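Local coordinates for FdxN element excision controlling factor protein (Anabaena variabilis, PDB 2OKF) that probably binds nucleic acid and, as an XisH-family protein, probably takes part in controlling excision of the fdxN element during site-specific recombination of cyanobacterial nitrogen-fixation genes, at residues A[71-76]-A[116-121]; A[85-90]-A[94-99]; A[6-11]-A[62-67]. All coordinates share one frame; numbering follows the deposited sequence. Where two conformers were deposited one is given.

Interaction 1 (A[71-76]-A[116-121])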
# COMPACT_ATOMS: atom_id res chain seq x y z
N SER A 71 -3.26 10.11 0.39
CA SER A 71 -4.07 9.09 -0.28
C SER A 71 -3.30 8.47 -1.46
O SER A 71 -3.33 7.24 -1.67
CB SER A 71 -5.39 9.66 -0.78
OG SER A 71 -5.18 10.62 -1.75
N GLU A 72 -2.61 9.32 -2.22
CA GLU A 72 -1.81 8.87 -3.35
C GLU A 72 -0.71 7.97 -2.85
O GLU A 72 -0.37 6.96 -3.48
CB GLU A 72 -1.23 10.08 -4.08
CG GLU A 72 -2.28 10.91 -4.71
CD GLU A 72 -1.86 12.34 -5.10
OE1 GLU A 72 -0.81 12.85 -4.67
OE2 GLU A 72 -2.64 12.95 -5.86
N PHE A 73 -0.13 8.34 -1.71
CA PHE A 73 0.94 7.57 -1.11
C PHE A 73 0.47 6.21 -0.65
O PHE A 73 1.19 5.24 -0.86
CB PHE A 73 1.65 8.37 0.01
CG PHE A 73 2.83 7.66 0.62
CD1 PHE A 73 3.85 7.17 -0.18
CD2 PHE A 73 2.95 7.50 2.00
CE1 PHE A 73 4.94 6.48 0.41
CE2 PHE A 73 4.07 6.92 2.56
CZ PHE A 73 5.04 6.40 1.77
N HIS A 74 -0.69 6.11 -0.01
CA HIS A 74 -1.19 4.79 0.39
C HIS A 74 -1.18 3.82 -0.82
O HIS A 74 -0.70 2.70 -0.75
CB HIS A 74 -2.63 4.82 0.91
CG HIS A 74 -2.82 5.55 2.18
ND1 HIS A 74 -1.98 5.39 3.27
CD2 HIS A 74 -3.81 6.39 2.58
CE1 HIS A 74 -2.45 6.12 4.27
NE2 HIS A 74 -3.57 6.71 3.89
N THR A 75 -1.80 4.25 -1.91
CA THR A 75 -1.89 3.38 -3.08
C THR A 75 -0.51 3.11 -3.68
O THR A 75 -0.16 1.96 -4.01
CB THR A 75 -2.83 3.98 -4.10
OG1 THR A 75 -4.13 4.08 -3.52
CG2 THR A 75 -2.89 3.10 -5.35
N ALA A 76 0.32 4.15 -3.80
CA ALA A 76 1.67 3.96 -4.34
C ALA A 76 2.50 2.97 -3.51
O ALA A 76 3.27 2.18 -4.07
CB ALA A 76 2.43 5.28 -4.43
N GLU A 116 10.04 8.59 7.07
CA GLU A 116 10.26 7.40 7.92
C GLU A 116 9.65 6.13 7.30
O GLU A 116 10.26 5.06 7.31
CB GLU A 116 9.77 7.67 9.34
CG GLU A 116 9.85 6.50 10.29
CD GLU A 116 11.27 6.11 10.66
OE1 GLU A 116 12.20 6.91 10.46
OE2 GLU A 116 11.39 4.98 11.23
N ILE A 117 8.42 6.23 6.79
CA ILE A 117 7.80 5.04 6.20
C ILE A 117 8.58 4.49 5.01
O ILE A 117 8.80 3.29 4.86
CB ILE A 117 6.36 5.33 5.76
CG1 ILE A 117 5.49 5.53 6.97
CG2 ILE A 117 5.85 4.17 4.87
CD1 ILE A 117 5.34 4.30 7.94
N ILE A 118 9.08 5.39 4.16
CA ILE A 118 9.91 5.01 3.03
C ILE A 118 11.13 4.24 3.49
O ILE A 118 11.46 3.18 2.94
CB ILE A 118 10.35 6.28 2.25
CG1 ILE A 118 9.17 6.87 1.45
CG2 ILE A 118 11.53 6.00 1.35
CD1 ILE A 118 8.72 6.05 0.27
N ILE A 119 11.82 4.76 4.49
CA ILE A 119 13.03 4.13 4.98
C ILE A 119 12.69 2.82 5.68
O ILE A 119 13.36 1.80 5.51
CB ILE A 119 13.78 5.06 5.94
CG1 ILE A 119 14.21 6.33 5.21
CG2 ILE A 119 14.96 4.33 6.50
CD1 ILE A 119 14.61 7.43 6.13
N GLU A 120 11.60 2.82 6.48
CA GLU A 120 11.27 1.58 7.17
C GLU A 120 10.94 0.43 6.25
O GLU A 120 11.05 -0.74 6.61
CB GLU A 120 10.10 1.78 8.14
CG GLU A 120 10.34 2.66 9.35
CD GLU A 120 9.14 2.80 10.32
OE1 GLU A 120 8.09 2.17 10.12
OE2 GLU A 120 9.31 3.56 11.31
N ASN A 121 10.44 0.77 5.05
CA ASN A 121 10.01 -0.22 4.08
C ASN A 121 10.93 -0.39 2.88
O ASN A 121 10.58 -1.05 1.91
CB ASN A 121 8.57 0.12 3.64
CG ASN A 121 7.61 -0.13 4.76
OD1 ASN A 121 7.21 -1.30 4.98
ND2 ASN A 121 7.34 0.88 5.57

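Interaction 2 (A[85-90]-A[94-99])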
# COMPACT_ATOMS: atom_id res chain seq x y z
N GLY A 85 7.20 -7.67 -4.09
CA GLY A 85 7.04 -9.03 -3.63
C GLY A 85 6.84 -9.98 -4.81
O GLY A 85 7.35 -11.11 -4.83
N ALA A 86 6.07 -9.54 -5.81
CA ALA A 86 5.84 -10.36 -7.00
C ALA A 86 7.15 -10.51 -7.80
O ALA A 86 7.49 -11.60 -8.25
CB ALA A 86 4.76 -9.73 -7.86
N LEU A 87 7.88 -9.43 -8.00
CA LEU A 87 9.12 -9.49 -8.78
C LEU A 87 10.16 -10.43 -8.15
O LEU A 87 10.90 -11.07 -8.86
CB LEU A 87 9.71 -8.09 -8.97
CG LEU A 87 8.93 -7.28 -9.97
CD1 LEU A 87 9.35 -5.78 -9.91
CD2 LEU A 87 9.19 -7.80 -11.41
N ARG A 88 10.23 -10.49 -6.82
CA ARG A 88 11.14 -11.41 -6.18
C ARG A 88 10.94 -12.83 -6.68
O ARG A 88 11.89 -13.57 -6.84
CB ARG A 88 10.94 -11.48 -4.66
CG ARG A 88 11.49 -10.40 -3.92
CD ARG A 88 11.35 -10.68 -2.42
NE ARG A 88 11.52 -9.40 -1.82
CZ ARG A 88 11.00 -9.03 -0.67
NH1 ARG A 88 10.28 -9.83 0.11
NH2 ARG A 88 11.26 -7.77 -0.27
N LYS A 89 9.68 -13.20 -6.87
CA LYS A 89 9.28 -14.54 -7.25
C LYS A 89 9.13 -14.77 -8.75
O LYS A 89 8.83 -15.91 -9.18
CB LYS A 89 7.99 -14.88 -6.51
CG LYS A 89 8.09 -14.71 -4.97
CD LYS A 89 8.94 -15.76 -4.32
CE LYS A 89 8.91 -15.63 -2.79
NZ LYS A 89 9.75 -14.47 -2.26
N VAL A 90 9.43 -13.76 -9.56
CA VAL A 90 9.32 -13.85 -11.00
C VAL A 90 10.60 -13.40 -11.74
O VAL A 90 11.11 -14.08 -12.62
CB VAL A 90 8.11 -13.04 -11.50
CG1 VAL A 90 8.02 -13.14 -13.01
CG2 VAL A 90 6.85 -13.60 -10.90
N ARG A 94 15.53 -7.96 -11.13
CA ARG A 94 15.00 -6.68 -11.55
C ARG A 94 14.56 -5.92 -10.35
O ARG A 94 13.60 -6.30 -9.64
CB ARG A 94 13.86 -6.86 -12.56
CG ARG A 94 13.36 -5.56 -13.08
CD ARG A 94 12.28 -5.71 -14.16
NE ARG A 94 12.71 -6.52 -15.28
CZ ARG A 94 13.54 -6.10 -16.23
NH1 ARG A 94 14.02 -4.86 -16.28
NH2 ARG A 94 13.85 -6.93 -17.23
N VAL A 95 15.24 -4.80 -10.10
CA VAL A 95 15.01 -4.01 -8.90
C VAL A 95 13.97 -2.94 -9.12
O VAL A 95 14.06 -2.15 -10.04
CB VAL A 95 16.34 -3.38 -8.43
CG1 VAL A 95 16.17 -2.55 -7.20
CG2 VAL A 95 17.36 -4.48 -8.18
N LEU A 96 12.99 -2.88 -8.22
CA LEU A 96 11.89 -1.91 -8.30
C LEU A 96 12.18 -0.58 -7.63
O LEU A 96 12.67 -0.53 -6.48
CB LEU A 96 10.66 -2.50 -7.63
CG LEU A 96 9.39 -1.68 -7.70
CD1 LEU A 96 8.89 -1.54 -9.10
CD2 LEU A 96 8.33 -2.28 -6.80
N TYR A 97 11.84 0.49 -8.36
CA TYR A 97 11.95 1.86 -7.87
C TYR A 97 10.60 2.58 -7.98
O TYR A 97 9.90 2.38 -8.97
CB TYR A 97 13.00 2.67 -8.69
CG TYR A 97 14.38 2.19 -8.47
CD1 TYR A 97 14.85 1.08 -9.18
CD2 TYR A 97 15.23 2.79 -7.53
CE1 TYR A 97 16.10 0.57 -8.95
CE2 TYR A 97 16.49 2.26 -7.29
CZ TYR A 97 16.91 1.15 -7.99
OH TYR A 97 18.19 0.62 -7.78
N LEU A 98 10.30 3.41 -6.99
CA LEU A 98 9.15 4.34 -7.04
C LEU A 98 9.69 5.61 -7.64
O LEU A 98 10.56 6.27 -7.05
CB LEU A 98 8.57 4.58 -5.67
CG LEU A 98 7.45 5.59 -5.59
CD1 LEU A 98 6.23 5.06 -6.30
CD2 LEU A 98 7.15 5.88 -4.14
N ALA A 99 9.13 6.03 -8.77
CA ALA A 99 9.55 7.30 -9.41
C ALA A 99 8.68 8.44 -8.86
O ALA A 99 7.47 8.37 -8.91
CB ALA A 99 9.40 7.22 -10.92

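Interaction 3 (A[6-11]-A[62-67])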
# COMPACT_ATOMS: atom_id res chain seq x y z
N ASP A 6 -0.19 9.32 -18.70
CA ASP A 6 0.65 9.04 -19.86
C ASP A 6 1.78 10.08 -19.96
O ASP A 6 2.91 9.72 -20.28
CB ASP A 6 -0.17 9.00 -21.16
CG ASP A 6 -0.88 10.30 -21.47
N VAL A 7 1.49 11.35 -19.66
CA VAL A 7 2.52 12.39 -19.72
C VAL A 7 3.69 12.11 -18.77
O VAL A 7 4.85 12.19 -19.16
CB VAL A 7 1.94 13.77 -19.39
CG1 VAL A 7 3.05 14.81 -19.18
CG2 VAL A 7 0.98 14.21 -20.50
N PHE A 8 3.39 11.83 -17.51
CA PHE A 8 4.45 11.57 -16.54
C PHE A 8 5.18 10.29 -16.86
O PHE A 8 6.38 10.17 -16.64
CB PHE A 8 3.90 11.56 -15.11
CG PHE A 8 3.54 12.91 -14.64
CD1 PHE A 8 2.31 13.48 -14.97
CD2 PHE A 8 4.46 13.66 -13.91
CE1 PHE A 8 2.00 14.76 -14.58
CE2 PHE A 8 4.16 14.95 -13.50
CZ PHE A 8 2.93 15.51 -13.85
N HIS A 9 4.45 9.33 -17.41
CA HIS A 9 5.05 8.09 -17.84
C HIS A 9 6.11 8.37 -18.93
O HIS A 9 7.23 7.84 -18.90
CB HIS A 9 3.95 7.20 -18.36
CG HIS A 9 4.41 5.84 -18.73
ND1 HIS A 9 4.30 4.77 -17.86
CD2 HIS A 9 4.95 5.36 -19.87
CE1 HIS A 9 4.78 3.69 -18.46
NE2 HIS A 9 5.18 4.02 -19.67
N GLU A 10 5.75 9.21 -19.90
CA GLU A 10 6.65 9.57 -20.97
C GLU A 10 7.83 10.39 -20.43
O GLU A 10 8.96 10.19 -20.88
CB GLU A 10 5.93 10.31 -22.09
CG GLU A 10 5.03 9.38 -22.91
CD GLU A 10 5.79 8.15 -23.44
OE1 GLU A 10 6.85 8.34 -24.10
OE2 GLU A 10 5.35 7.01 -23.16
N VAL A 11 7.58 11.27 -19.48
CA VAL A 11 8.66 12.05 -18.86
C VAL A 11 9.70 11.12 -18.25
O VAL A 11 10.89 11.31 -18.43
CB VAL A 11 8.14 12.99 -17.76
CG1 VAL A 11 9.26 13.53 -16.90
CG2 VAL A 11 7.34 14.13 -18.39
N SER A 62 2.93 10.68 -10.13
CA SER A 62 3.00 12.13 -10.39
C SER A 62 2.60 12.97 -9.18
O SER A 62 2.95 14.14 -9.11
CB SER A 62 2.08 12.45 -11.54
OG SER A 62 0.78 11.99 -11.23
N PHE A 63 1.89 12.35 -8.22
CA PHE A 63 1.48 13.04 -7.01
C PHE A 63 0.83 14.37 -7.32
O PHE A 63 1.27 15.43 -6.87
CB PHE A 63 2.65 13.16 -6.01
CG PHE A 63 2.93 11.89 -5.28
CD1 PHE A 63 2.26 11.60 -4.10
CD2 PHE A 63 3.83 10.97 -5.77
CE1 PHE A 63 2.50 10.42 -3.43
CE2 PHE A 63 4.06 9.77 -5.10
CZ PHE A 63 3.39 9.51 -3.93
N LEU A 64 -0.23 14.29 -8.11
CA LEU A 64 -0.97 15.48 -8.50
C LEU A 64 -1.80 16.00 -7.34
O LEU A 64 -2.36 15.25 -6.53
CB LEU A 64 -1.87 15.21 -9.70
CG LEU A 64 -1.16 14.86 -11.02
CD1 LEU A 64 -2.21 14.62 -12.09
CD2 LEU A 64 -0.19 15.93 -11.46
N LYS A 65 -1.88 17.32 -7.29
CA LYS A 65 -2.64 18.04 -6.26
C LYS A 65 -4.13 17.71 -6.23
O LYS A 65 -4.84 18.12 -5.30
CB LYS A 65 -2.47 19.54 -6.46
CG LYS A 65 -1.04 20.03 -6.27
N GLN A 66 -4.62 16.97 -7.22
CA GLN A 66 -6.05 16.63 -7.30
C GLN A 66 -6.53 15.81 -6.08
O GLN A 66 -7.68 15.93 -5.65
CB GLN A 66 -6.34 15.87 -8.60
N SER A 67 -5.64 14.99 -5.51
CA SER A 67 -5.98 14.20 -4.32
C SER A 67 -4.91 14.45 -3.28
O SER A 67 -3.87 14.99 -3.59
CB SER A 67 -6.03 12.70 -4.62
OG SER A 67 -7.14 12.38 -5.44

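Interaction 1 (A[71-76]-A[116-121])
Segment 71-76 is helical throughout, and 116-121 is the last turn of a helix plus Asn-121. They stand well apart, their closest CA atoms, those of Phe-73 and Ile-118, being 10.2 Å from each other, and no hydrogen bond joins them. One aromatic ring spans the gap. Phe-73 has CG anti to its own amide nitrogen (chi1 -176°), which directs the ring at the other segment. The far end of the ring meets two neighbouring isoleucines obliquely. CE1 of Phe-73 lies 3.8 Å from CD1 of Ile-118, the tip of that side chain, while CZ of Phe-73 lies 3.9 Å from CG2 of Ile-117, the short branch at CB. Ile-117 thus offers its gamma methyl and carries its longer CG1-CD1 arm away from the ring, whereas Ile-118 reaches the ring with that longer arm. Asn-121 is the first residue to leave helical geometry, and its side chain turns back so that ND2 donates to O of Ile-117 at 2.9 Å, nearly straight (164° at the hydrogen). Backbone N of Asn-121 reaches the same oxygen at 3.0 Å from the opposite face of the carbonyl plane, so two donors of one residue grip a single carbonyl. All three touching residues are buried. Phe-109, in the loop between helices 102-106 and 112-120, packs edge-to-face on Phe-73 and also touches Ile-118. Asn-82 of the second subunit packs on both Phe-73 and Ile-117, so this junction of helices 69-90 and 112-120, in a family of the PDDEXK clan, adjoins the dimer interface.

Interaction 2 (A[85-90]-A[94-99])
Leu-87 points from the helix at strand 94-99, and Leu-96 points back at it from the strand, but the two meet off centre: the methyl CD1 of Leu-87 comes to 4.2 Å from CB of Leu-96, at the root of that side chain and not its branched end. The same methyl of Leu-87 lies 4.3 Å from the carbonyl O of Arg-94, so it also lies near the strand backbone. CG of Leu-87 is anti to the carbonyl carbon (chi1 -74°), and an extended second torsion (chi2 167°) carries CD1 outward to this spot. The closest CA atoms, of Leu-87 and Arg-94, are 7.1 Å apart. The side chain of Arg-94 passes loosely, its CD 4.6 Å from CD2 of Leu-87; its guanidinium group turns to other partners, with NE in a salt bridge to Glu-91 and NH1 hydrogen-bonded to O of Ile-56. The contact is buried and apolar, with no hydrogen bond across it. It lies where helix 69-90 returns to the sheet within the beta-alpha-beta unit of strand 54-60, helix 69-90 and strand 94-101; Phe-80 and Tyr-83 of the helix also cover Leu-96, and strand 54-60 runs parallel alongside.

Interaction 3 (A[6-11]-A[62-67])
One face of the Phe-8 ring is taken by the side-chain carbon of Ser-62. CB of Ser-62 sits 3.4 Å from the centroid of the Phe-8 ring and only 10° off the ring normal, a CH-pi contact almost exactly over the middle of the ring. It is accordingly close to every ring atom, CB of Ser-62 being nearest to CG of Phe-8 at 3.5 Å. Leu-64 makes a slanting contact with the outer part of the same ring: its methyl CD2 is 4.0 Å from CZ of Phe-8. The two loop residues thus divide the ring, Ser-62 over its centre and Leu-64 at the end farthest from the helix. Phe-8 has CG anti to the carbonyl carbon (chi1 -73°), which swings the ring out from the first helical turns to the loop. Segment 62-67 has no regular secondary structure; from Leu-64 it folds into a type I beta turn ending at Ser-67, closed by a weak hydrogen bond from N of Ser-67 to O of Leu-64 at 3.4 Å. The closest CA atoms, those of Phe-8 and Ser-62, are 6.3 Å apart, and no hydrogen bond crosses between the segments. This surface contact ties the N-terminal helix 6-18 to the loop linking strand 54-60 with helix 69-90 in the beta-alpha-beta crossover. Tyr-128 of strand 125-129 and Val-130 just beyond it also touch Phe-8, while Phe-63 packs on Glu-72 and Phe-73 of helix 69-90.

Overall arrangement
Helix 69-90 serves two of the three contacts: its early turns carry interaction 1, and its last turns carry interaction 2, where it returns to the sheet. The two centres are about 16 Å apart, and Ala-76 CB meets Leu-98 CD1 at 4.2 Å between them. Both are buried and aliphatic or aromatic in character, and both have residues touching the second subunit. Interaction 3 instead lies at the surface, a ring packed on a partly exposed loop, and neither of its segments touches the other chain. It touches interaction 1 at the start of helix 69-90, but lies about 21 Å from interaction 2, centre to centre, across the middle of the chain.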